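Local atomic coordinates of chorismate synthase (PDB entry 1SQ1), a protein that probably catalyses, with reduced FMN as cofactor, the anti-1,4-elimination of phosphate from 5-enolpyruvylshikimate-3-phosphate to give chorismate, the branch-point precursor of the aromatic amino acids. Residues G5-F13 with G22-A30; F145-V156 with G204-L215. One frame throughout, in Å; residues are numbered along the deposited sequence.

Contact 1 of 2, residues G5-F13 with G22-A30; sequences GTRLKFTSF and GCIIDGMPA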
loop_
_atom_site.group_PDB
_atom_site.type_symbol
_atom_site.label_atom_id
_atom_site.label_comp_id
_atom_site.label_asym_id
_atom_site.label_seq_id
_atom_site.Cartn_x
_atom_site.Cartn_y
_atom_site.Cartn_z
ATOM N N GLY A 5 2.945 7.368 -4.921
ATOM C CA GLY A 5 2.166 6.805 -6.010
ATOM C C GLY A 5 1.628 5.405 -5.773
ATOM O O GLY A 5 2.203 4.627 -5.007
ATOM N N THR A 6 0.518 5.081 -6.435
ATOM C CA THR A 6 -0.091 3.756 -6.327
ATOM C C THR A 6 0.652 2.750 -7.205
ATOM O O THR A 6 1.269 1.821 -6.705
ATOM C CB THR A 6 -1.542 3.758 -6.794
ATOM O OG1 THR A 6 -2.250 4.839 -6.181
ATOM C CG2 THR A 6 -2.202 2.463 -6.420
ATOM N N ARG A 7 0.591 2.946 -8.519
ATOM C CA ARG A 7 1.245 2.043 -9.456
ATOM C C ARG A 7 2.610 2.561 -9.921
ATOM O O ARG A 7 3.525 1.768 -10.146
ATOM C CB ARG A 7 0.331 1.803 -10.665
ATOM C CG ARG A 7 0.762 0.675 -11.590
ATOM C CD ARG A 7 0.367 -0.683 -11.027
ATOM N NE ARG A 7 0.932 -1.816 -11.770
ATOM C CZ ARG A 7 2.234 -1.996 -12.000
ATOM N NH1 ARG A 7 2.662 -3.055 -12.674
ATOM N NH2 ARG A 7 3.118 -1.106 -11.569
ATOM N N LEU A 8 2.738 3.880 -10.077
ATOM C CA LEU A 8 3.991 4.521 -10.505
ATOM C C LEU A 8 4.642 5.153 -9.264
ATOM O O LEU A 8 4.572 6.361 -9.045
ATOM C CB LEU A 8 3.705 5.613 -11.542
ATOM C CG LEU A 8 4.757 5.914 -12.615
ATOM C CD1 LEU A 8 5.094 7.399 -12.628
ATOM C CD2 LEU A 8 5.990 5.077 -12.381
ATOM N N LYS A 9 5.280 4.311 -8.462
ATOM C CA LYS A 9 5.929 4.705 -7.225
ATOM C C LYS A 9 7.216 5.491 -7.377
ATOM O O LYS A 9 8.183 4.987 -7.916
ATOM C CB LYS A 9 6.207 3.452 -6.403
ATOM C CG LYS A 9 4.965 2.652 -6.108
ATOM C CD LYS A 9 5.191 1.621 -5.024
ATOM C CE LYS A 9 3.878 0.963 -4.686
ATOM N NZ LYS A 9 2.891 2.005 -4.324
ATOM N N PHE A 10 7.228 6.721 -6.875
ATOM C CA PHE A 10 8.416 7.566 -6.931
ATOM C C PHE A 10 9.097 7.548 -5.576
ATOM O O PHE A 10 8.441 7.727 -4.558
ATOM C CB PHE A 10 8.020 8.995 -7.288
ATOM C CG PHE A 10 9.088 10.015 -7.006
ATOM C CD1 PHE A 10 8.980 10.871 -5.902
ATOM C CD2 PHE A 10 10.190 10.141 -7.843
ATOM C CE1 PHE A 10 9.952 11.842 -5.639
ATOM C CE2 PHE A 10 11.168 11.109 -7.588
ATOM C CZ PHE A 10 11.046 11.961 -6.484
ATOM N N THR A 11 10.407 7.335 -5.556
ATOM C CA THR A 11 11.136 7.302 -4.297
ATOM C C THR A 11 12.420 8.120 -4.335
ATOM O O THR A 11 13.257 7.941 -5.224
ATOM C CB THR A 11 11.510 5.860 -3.899
ATOM O OG1 THR A 11 10.324 5.065 -3.839
ATOM C CG2 THR A 11 12.197 5.832 -2.536
ATOM N N SER A 12 12.582 9.017 -3.365
ATOM C CA SER A 12 13.792 9.828 -3.305
ATOM C C SER A 12 14.573 9.532 -2.040
ATOM O O SER A 12 14.022 9.466 -0.949
ATOM C CB SER A 12 13.463 11.325 -3.387
ATOM O OG SER A 12 12.524 11.733 -2.406
ATOM N N PHE A 13 15.869 9.320 -2.200
ATOM C CA PHE A 13 16.711 9.036 -1.064
ATOM C C PHE A 13 17.731 10.146 -0.953
ATOM O O PHE A 13 18.182 10.714 -1.952
ATOM C CB PHE A 13 17.382 7.671 -1.216
ATOM C CG PHE A 13 18.124 7.499 -2.497
ATOM C CD1 PHE A 13 19.506 7.655 -2.538
ATOM C CD2 PHE A 13 17.443 7.184 -3.669
ATOM C CE1 PHE A 13 20.203 7.507 -3.730
ATOM C CE2 PHE A 13 18.126 7.034 -4.865
ATOM C CZ PHE A 13 19.512 7.194 -4.900
ATOM N N GLY A 22 18.983 11.636 -4.997
ATOM C CA GLY A 22 18.670 10.574 -5.936
ATOM C C GLY A 22 17.229 10.126 -5.857
ATOM O O GLY A 22 16.596 10.240 -4.804
ATOM N N CYS A 23 16.697 9.635 -6.972
ATOM C CA CYS A 23 15.323 9.156 -6.986
ATOM C C CYS A 23 15.219 7.820 -7.712
ATOM O O CYS A 23 16.148 7.402 -8.408
ATOM C CB CYS A 23 14.385 10.187 -7.624
ATOM S SG CYS A 23 14.308 10.241 -9.417
ATOM N N ILE A 24 14.098 7.136 -7.511
ATOM C CA ILE A 24 13.850 5.845 -8.140
ATOM C C ILE A 24 12.423 5.884 -8.667
ATOM O O ILE A 24 11.497 6.204 -7.928
ATOM C CB ILE A 24 13.975 4.677 -7.112
ATOM C CG1 ILE A 24 15.340 4.707 -6.432
ATOM C CG2 ILE A 24 13.829 3.336 -7.809
ATOM C CD1 ILE A 24 16.502 4.533 -7.388
ATOM N N ILE A 25 12.239 5.601 -9.948
ATOM C CA ILE A 25 10.893 5.581 -10.490
ATOM C C ILE A 25 10.619 4.134 -10.863
ATOM O O ILE A 25 11.258 3.568 -11.753
ATOM C CB ILE A 25 10.738 6.456 -11.741
ATOM C CG1 ILE A 25 11.065 7.915 -11.420
ATOM C CG2 ILE A 25 9.322 6.341 -12.258
ATOM C CD1 ILE A 25 12.528 8.302 -11.637
ATOM N N ASP A 26 9.677 3.524 -10.165
ATOM C CA ASP A 26 9.335 2.140 -10.415
ATOM C C ASP A 26 7.914 2.126 -10.955
ATOM O O ASP A 26 7.084 2.927 -10.536
ATOM C CB ASP A 26 9.455 1.354 -9.099
ATOM C CG ASP A 26 9.250 -0.141 -9.271
ATOM O OD1 ASP A 26 9.992 -0.789 -10.042
ATOM O OD2 ASP A 26 8.338 -0.682 -8.620
ATOM N N GLY A 27 7.645 1.244 -11.911
ATOM C CA GLY A 27 6.307 1.153 -12.462
ATOM C C GLY A 27 6.180 1.649 -13.884
ATOM O O GLY A 27 5.126 1.490 -14.501
HETATM N N MSE A 28 7.244 2.252 -14.400
HETATM C CA MSE A 28 7.236 2.762 -15.766
HETATM C C MSE A 28 7.165 1.616 -16.758
HETATM O O MSE A 28 7.903 0.639 -16.649
HETATM C CB MSE A 28 8.483 3.604 -16.034
HETATM C CG MSE A 28 8.380 5.026 -15.498
HETATM SE SE MSE A 28 7.533 6.256 -16.742
HETATM C CE MSE A 28 5.660 5.921 -16.382
ATOM N N PRO A 29 6.252 1.712 -17.737
ATOM C CA PRO A 29 6.138 0.633 -18.722
ATOM C C PRO A 29 7.375 0.564 -19.611
ATOM O O PRO A 29 8.059 1.564 -19.812
ATOM C CB PRO A 29 4.860 0.989 -19.484
ATOM C CG PRO A 29 4.770 2.464 -19.352
ATOM C CD PRO A 29 5.222 2.742 -17.945
ATOM N N ALA A 30 7.688 -0.622 -20.121
ATOM C CA ALA A 30 8.863 -0.765 -20.971
ATOM C C ALA A 30 8.576 -0.188 -22.354
ATOM O O ALA A 30 7.419 0.024 -22.742
ATOM C CB ALA A 30 9.257 -2.221 -21.075
#
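Thr11 and Ile24 exchange two backbone hydrogen bonds, Thr11 N to Ile24 O at 2.8 Å and Ile24 N to Thr11 O at 2.6 Å, at the centre of an antiparallel beta hairpin made by strands 9-13 and 21-26. Further bonds run from Phe13 N to Gly22 O (2.9 Å) and from Asp26 N to Lys9 O (3.1 Å), the latter almost straight. The Lys9 side chain stretches away from the partner strand, and its NZ is held by the carbonyl oxygens of Gly5 and Thr6, which closes the turn ahead of the strand.

Phe10, Ser12, Cys23 and Ile25 share the sheet face that lies against helices 128-143 and 325-346. There Phe10 meets Cys23 with CE2 at 3.3 Å from CB, while the sulfur stands at the ring edge; Ile25 CG1 also sits at that edge. Leu8 continues this layer, its CD2 lying 3.6 Å from Ile25 CG2 and its CG near the selenomethionine methyl CE of Met28. The other face, with Thr11, Phe13 and Ile24, turns to a neighbouring subunit, whose own Phe13 meets this ring. With CG between the backbone N and the carbonyl carbon (chi1 54°), the Phe13 ring folds across the partner strand, in a CH-pi contact with Gly22 CA 3.9 Å from its centroid.

Contact 2 of 2, residues F145-V156 with G204-L215; sequences FDICVQSGVFGV and GAAVFTKVSGML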
loop_
_atom_site.group_PDB
_atom_site.type_symbol
_atom_site.label_atom_id
_atom_site.label_comp_id
_atom_site.label_asym_id
_atom_site.label_seq_id
_atom_site.Cartn_x
_atom_site.Cartn_y
_atom_site.Cartn_z
ATOM N N PHE A 145 1.036 10.086 -24.917
ATOM C CA PHE A 145 -0.420 10.241 -24.999
ATOM C C PHE A 145 -0.768 11.701 -25.241
ATOM O O PHE A 145 -1.929 12.114 -25.138
ATOM C CB PHE A 145 -1.094 9.771 -23.708
ATOM C CG PHE A 145 -1.071 8.282 -23.520
ATOM C CD1 PHE A 145 -2.240 7.539 -23.634
ATOM C CD2 PHE A 145 0.119 7.620 -23.237
ATOM C CE1 PHE A 145 -2.224 6.162 -23.474
ATOM C CE2 PHE A 145 0.146 6.247 -23.078
ATOM C CZ PHE A 145 -1.025 5.513 -23.194
ATOM N N ASP A 146 0.263 12.468 -25.569
ATOM C CA ASP A 146 0.143 13.898 -25.827
ATOM C C ASP A 146 -0.548 14.664 -24.730
ATOM O O ASP A 146 -1.456 15.465 -24.978
ATOM C CB ASP A 146 -0.538 14.171 -27.168
ATOM C CG ASP A 146 0.452 14.173 -28.314
ATOM O OD1 ASP A 146 1.488 14.873 -28.171
ATOM O OD2 ASP A 146 0.202 13.493 -29.342
ATOM N N ILE A 147 -0.097 14.397 -23.509
ATOM C CA ILE A 147 -0.607 15.063 -22.326
ATOM C C ILE A 147 0.512 16.030 -21.954
ATOM O O ILE A 147 1.660 15.632 -21.737
ATOM C CB ILE A 147 -0.880 14.052 -21.190
ATOM C CG1 ILE A 147 -2.005 13.106 -21.615
ATOM C CG2 ILE A 147 -1.287 14.786 -19.923
ATOM C CD1 ILE A 147 -2.363 12.040 -20.593
ATOM N N CYS A 148 0.179 17.310 -21.912
ATOM C CA CYS A 148 1.173 18.313 -21.603
ATOM C C CYS A 148 0.858 19.030 -20.309
ATOM O O CYS A 148 -0.271 19.467 -20.090
ATOM C CB CYS A 148 1.262 19.316 -22.745
ATOM S SG CYS A 148 2.691 20.385 -22.643
ATOM N N VAL A 149 1.868 19.138 -19.455
ATOM C CA VAL A 149 1.724 19.810 -18.171
ATOM C C VAL A 149 2.713 20.970 -18.109
ATOM O O VAL A 149 3.918 20.778 -18.278
ATOM C CB VAL A 149 1.994 18.834 -16.995
ATOM C CG1 VAL A 149 1.904 19.573 -15.672
ATOM C CG2 VAL A 149 0.979 17.701 -17.018
ATOM N N GLN A 150 2.198 22.172 -17.878
ATOM C CA GLN A 150 3.030 23.367 -17.795
ATOM C C GLN A 150 2.524 24.273 -16.684
ATOM O O GLN A 150 1.324 24.313 -16.414
ATOM C CB GLN A 150 3.007 24.107 -19.132
ATOM C CG GLN A 150 1.810 23.746 -20.008
ATOM C CD GLN A 150 1.891 24.353 -21.397
ATOM O OE1 GLN A 150 2.984 24.530 -21.949
ATOM N NE2 GLN A 150 0.732 24.656 -21.979
ATOM N N SER A 151 3.446 24.998 -16.049
ATOM C CA SER A 151 3.126 25.905 -14.940
ATOM C C SER A 151 3.959 27.183 -14.988
ATOM O O SER A 151 4.998 27.240 -15.654
ATOM C CB SER A 151 3.401 25.218 -13.601
ATOM O OG SER A 151 2.752 23.958 -13.518
ATOM N N GLY A 152 3.501 28.196 -14.258
ATOM C CA GLY A 152 4.205 29.463 -14.205
ATOM C C GLY A 152 3.687 30.359 -13.096
ATOM O O GLY A 152 2.593 30.129 -12.585
ATOM N N VAL A 153 4.461 31.380 -12.725
ATOM C CA VAL A 153 4.068 32.307 -11.659
ATOM C C VAL A 153 3.112 33.388 -12.163
ATOM O O VAL A 153 3.420 34.099 -13.120
ATOM C CB VAL A 153 5.286 33.043 -11.055
ATOM C CG1 VAL A 153 4.859 33.807 -9.813
ATOM C CG2 VAL A 153 6.398 32.071 -10.745
ATOM N N PHE A 154 1.964 33.530 -11.511
ATOM C CA PHE A 154 1.019 34.550 -11.929
ATOM C C PHE A 154 0.784 35.582 -10.857
ATOM O O PHE A 154 0.086 36.571 -11.077
ATOM C CB PHE A 154 -0.310 33.933 -12.354
ATOM C CG PHE A 154 -1.151 33.386 -11.232
ATOM C CD1 PHE A 154 -2.225 34.119 -10.729
ATOM C CD2 PHE A 154 -0.973 32.077 -10.782
ATOM C CE1 PHE A 154 -3.131 33.540 -9.803
ATOM C CE2 PHE A 154 -1.868 31.494 -9.861
ATOM C CZ PHE A 154 -2.949 32.227 -9.374
ATOM N N GLY A 155 1.385 35.362 -9.695
ATOM C CA GLY A 155 1.230 36.293 -8.601
ATOM C C GLY A 155 2.460 36.307 -7.724
ATOM O O GLY A 155 3.043 35.262 -7.427
ATOM N N VAL A 156 2.874 37.502 -7.330
ATOM C CA VAL A 156 4.020 37.660 -6.451
ATOM C C VAL A 156 3.729 38.811 -5.501
ATOM O O VAL A 156 3.596 39.958 -5.921
ATOM C CB VAL A 156 5.304 37.974 -7.222
ATOM C CG1 VAL A 156 6.419 38.300 -6.239
ATOM C CG2 VAL A 156 5.687 36.790 -8.106
ATOM N N GLY A 204 5.697 35.566 -0.711
ATOM C CA GLY A 204 4.944 34.453 -1.268
ATOM C C GLY A 204 4.738 34.560 -2.771
ATOM O O GLY A 204 5.214 35.511 -3.396
ATOM N N ALA A 205 4.038 33.584 -3.350
ATOM C CA ALA A 205 3.755 33.557 -4.790
ATOM C C ALA A 205 2.601 32.609 -5.138
ATOM O O ALA A 205 2.339 31.655 -4.412
ATOM C CB ALA A 205 5.007 33.155 -5.561
ATOM N N ALA A 206 1.913 32.888 -6.244
ATOM C CA ALA A 206 0.794 32.065 -6.703
ATOM C C ALA A 206 1.136 31.365 -8.030
ATOM O O ALA A 206 1.368 32.024 -9.051
ATOM C CB ALA A 206 -0.442 32.925 -6.869
ATOM N N VAL A 207 1.166 30.034 -8.013
ATOM C CA VAL A 207 1.494 29.271 -9.208
ATOM C C VAL A 207 0.288 28.739 -9.957
ATOM O O VAL A 207 -0.732 28.395 -9.353
ATOM C CB VAL A 207 2.408 28.098 -8.875
ATOM C CG1 VAL A 207 2.530 27.185 -10.072
ATOM C CG2 VAL A 207 3.772 28.622 -8.469
ATOM N N PHE A 208 0.418 28.685 -11.283
ATOM C CA PHE A 208 -0.645 28.191 -12.155
ATOM C C PHE A 208 -0.176 26.996 -12.986
ATOM O O PHE A 208 0.751 27.111 -13.787
ATOM C CB PHE A 208 -1.112 29.291 -13.105
ATOM C CG PHE A 208 -2.197 28.854 -14.047
ATOM C CD1 PHE A 208 -3.453 28.497 -13.567
ATOM C CD2 PHE A 208 -1.964 28.791 -15.418
ATOM C CE1 PHE A 208 -4.465 28.085 -14.440
ATOM C CE2 PHE A 208 -2.970 28.379 -16.296
ATOM C CZ PHE A 208 -4.221 28.026 -15.807
ATOM N N THR A 209 -0.816 25.850 -12.795
ATOM C CA THR A 209 -0.456 24.654 -13.545
ATOM C C THR A 209 -1.593 24.264 -14.464
ATOM O O THR A 209 -2.701 23.969 -14.019
ATOM C CB THR A 209 -0.176 23.458 -12.645
ATOM O OG1 THR A 209 0.847 23.785 -11.693
ATOM C CG2 THR A 209 0.275 22.294 -13.494
ATOM N N LYS A 210 -1.304 24.267 -15.756
ATOM C CA LYS A 210 -2.288 23.923 -16.761
ATOM C C LYS A 210 -1.891 22.623 -17.435
ATOM O O LYS A 210 -0.722 22.420 -17.765
ATOM C CB LYS A 210 -2.385 25.048 -17.792
ATOM C CG LYS A 210 -3.155 24.696 -19.047
ATOM C CD LYS A 210 -3.736 25.945 -19.672
ATOM C CE LYS A 210 -3.671 25.908 -21.184
ATOM N NZ LYS A 210 -2.261 26.061 -21.654
ATOM N N VAL A 211 -2.861 21.731 -17.618
ATOM C CA VAL A 211 -2.593 20.462 -18.274
ATOM C C VAL A 211 -3.532 20.326 -19.466
ATOM O O VAL A 211 -4.756 20.382 -19.310
ATOM C CB VAL A 211 -2.802 19.278 -17.314
ATOM C CG1 VAL A 211 -2.310 17.999 -17.959
ATOM C CG2 VAL A 211 -2.071 19.528 -16.009
ATOM N N SER A 212 -2.953 20.164 -20.653
ATOM C CA SER A 212 -3.719 20.034 -21.894
ATOM C C SER A 212 -3.613 18.623 -22.457
ATOM O O SER A 212 -2.753 17.841 -22.041
ATOM C CB SER A 212 -3.191 21.008 -22.938
ATOM O OG SER A 212 -1.826 20.721 -23.199
ATOM N N GLY A 213 -4.477 18.317 -23.422
ATOM C CA GLY A 213 -4.477 17.001 -24.030
ATOM C C GLY A 213 -4.881 15.975 -22.999
ATOM O O GLY A 213 -4.358 14.863 -22.963
HETATM N N MSE A 214 -5.819 16.353 -22.143
HETATM C CA MSE A 214 -6.274 15.458 -21.096
HETATM C C MSE A 214 -7.168 14.332 -21.596
HETATM O O MSE A 214 -8.095 14.568 -22.372
HETATM C CB MSE A 214 -7.008 16.256 -20.016
HETATM C CG MSE A 214 -6.090 16.884 -18.978
HETATM SE SE MSE A 214 -5.151 15.523 -17.978
HETATM C CE MSE A 214 -6.696 14.672 -17.181
ATOM N N LEU A 215 -6.883 13.106 -21.152
ATOM C CA LEU A 215 -7.695 11.953 -21.531
ATOM C C LEU A 215 -8.913 11.990 -20.620
ATOM O O LEU A 215 -9.024 12.891 -19.800
ATOM C CB LEU A 215 -6.916 10.645 -21.326
ATOM C CG LEU A 215 -5.559 10.589 -22.031
ATOM C CD1 LEU A 215 -4.860 9.276 -21.736
ATOM C CD2 LEU A 215 -5.760 10.773 -23.515
#
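Ser151 and Thr209 join their hydroxyls, OG to OG1 at 2.6 Å, across the middle of two long antiparallel strands, 148-156 and 205-212, neighbours in a five-stranded antiparallel sheet. Ser151 OG has a second partner in Ser333 of helix 325-346, so the pair ties the sheet to the helix packed on this face. The packing is close here: Val149 and Val211 run parallel, with CG2 of Val149 3.4 Å from CG1 of Val211, and Val149 CG1 reaches the methyl CG2 of Thr209. Val207 and Val211 also touch the helix.

Paired backbone bonds link Cys148 with Ser212, Gln150 with Lys210 and Gly152 with Phe208, and their side chains belong to the opposite face. That face is more open toward the start of strand 148-156: Cys148 is exposed, its CB 3.4 Å from Ser212 OG, while the partly exposed chains of Gln150 and Lys210 run alongside each other. Beyond the strand ends, Ile147 and Leu215 meet nearly perpendicular, CD1 of Ile147 being 3.8 Å from CG of Leu215. Phe145 CD1 meets Leu215 CD1, and the Phe145 ring packs edge-to-face with Tyr359 of a neighbouring subunit.

At the far, buried end a classic beta bulge sets Phe154 and Gly155 together against Ala206. Ala206 O takes a nearly straight bond from Phe154 N (2.9 Å) and a weak one from Gly155 N, while Ala206 N returns a bond to Gly155 O. The bulge frees the Phe154 side chain from strict alternation; chi1 of 72° turns its ring across the partner strand, where CD2 also meets Phe208 CB. Ala206 CB rests over one ring face, 3.8 Å from the centroid, and Val207 O lies at the ring edge.

Both segments of contact 1 precede those of contact 2 along the chain, with helix 128-143 between. The contact centres are about 22 Å apart, the nearest atoms about 7 Å. They lie in different five-stranded antiparallel sheets: 5-13 with 22-30 is a local hairpin, whereas 145-156 with 204-215 joins segments across 47 residues that include helix 186-198. Helix 325-346 bridges the two sheets, packing against both contacts. Both touch one common subunit, which supplies Tyr359 to contact 2; the Phe13 partner in contact 1 belongs to another. Side chains of the predicted FMN-binding residues Ser124 and Asn238 lie about 10 Å from that of Ser12, and Pro294, another, is close to Gly204: both sheets probably help frame the cofactor site.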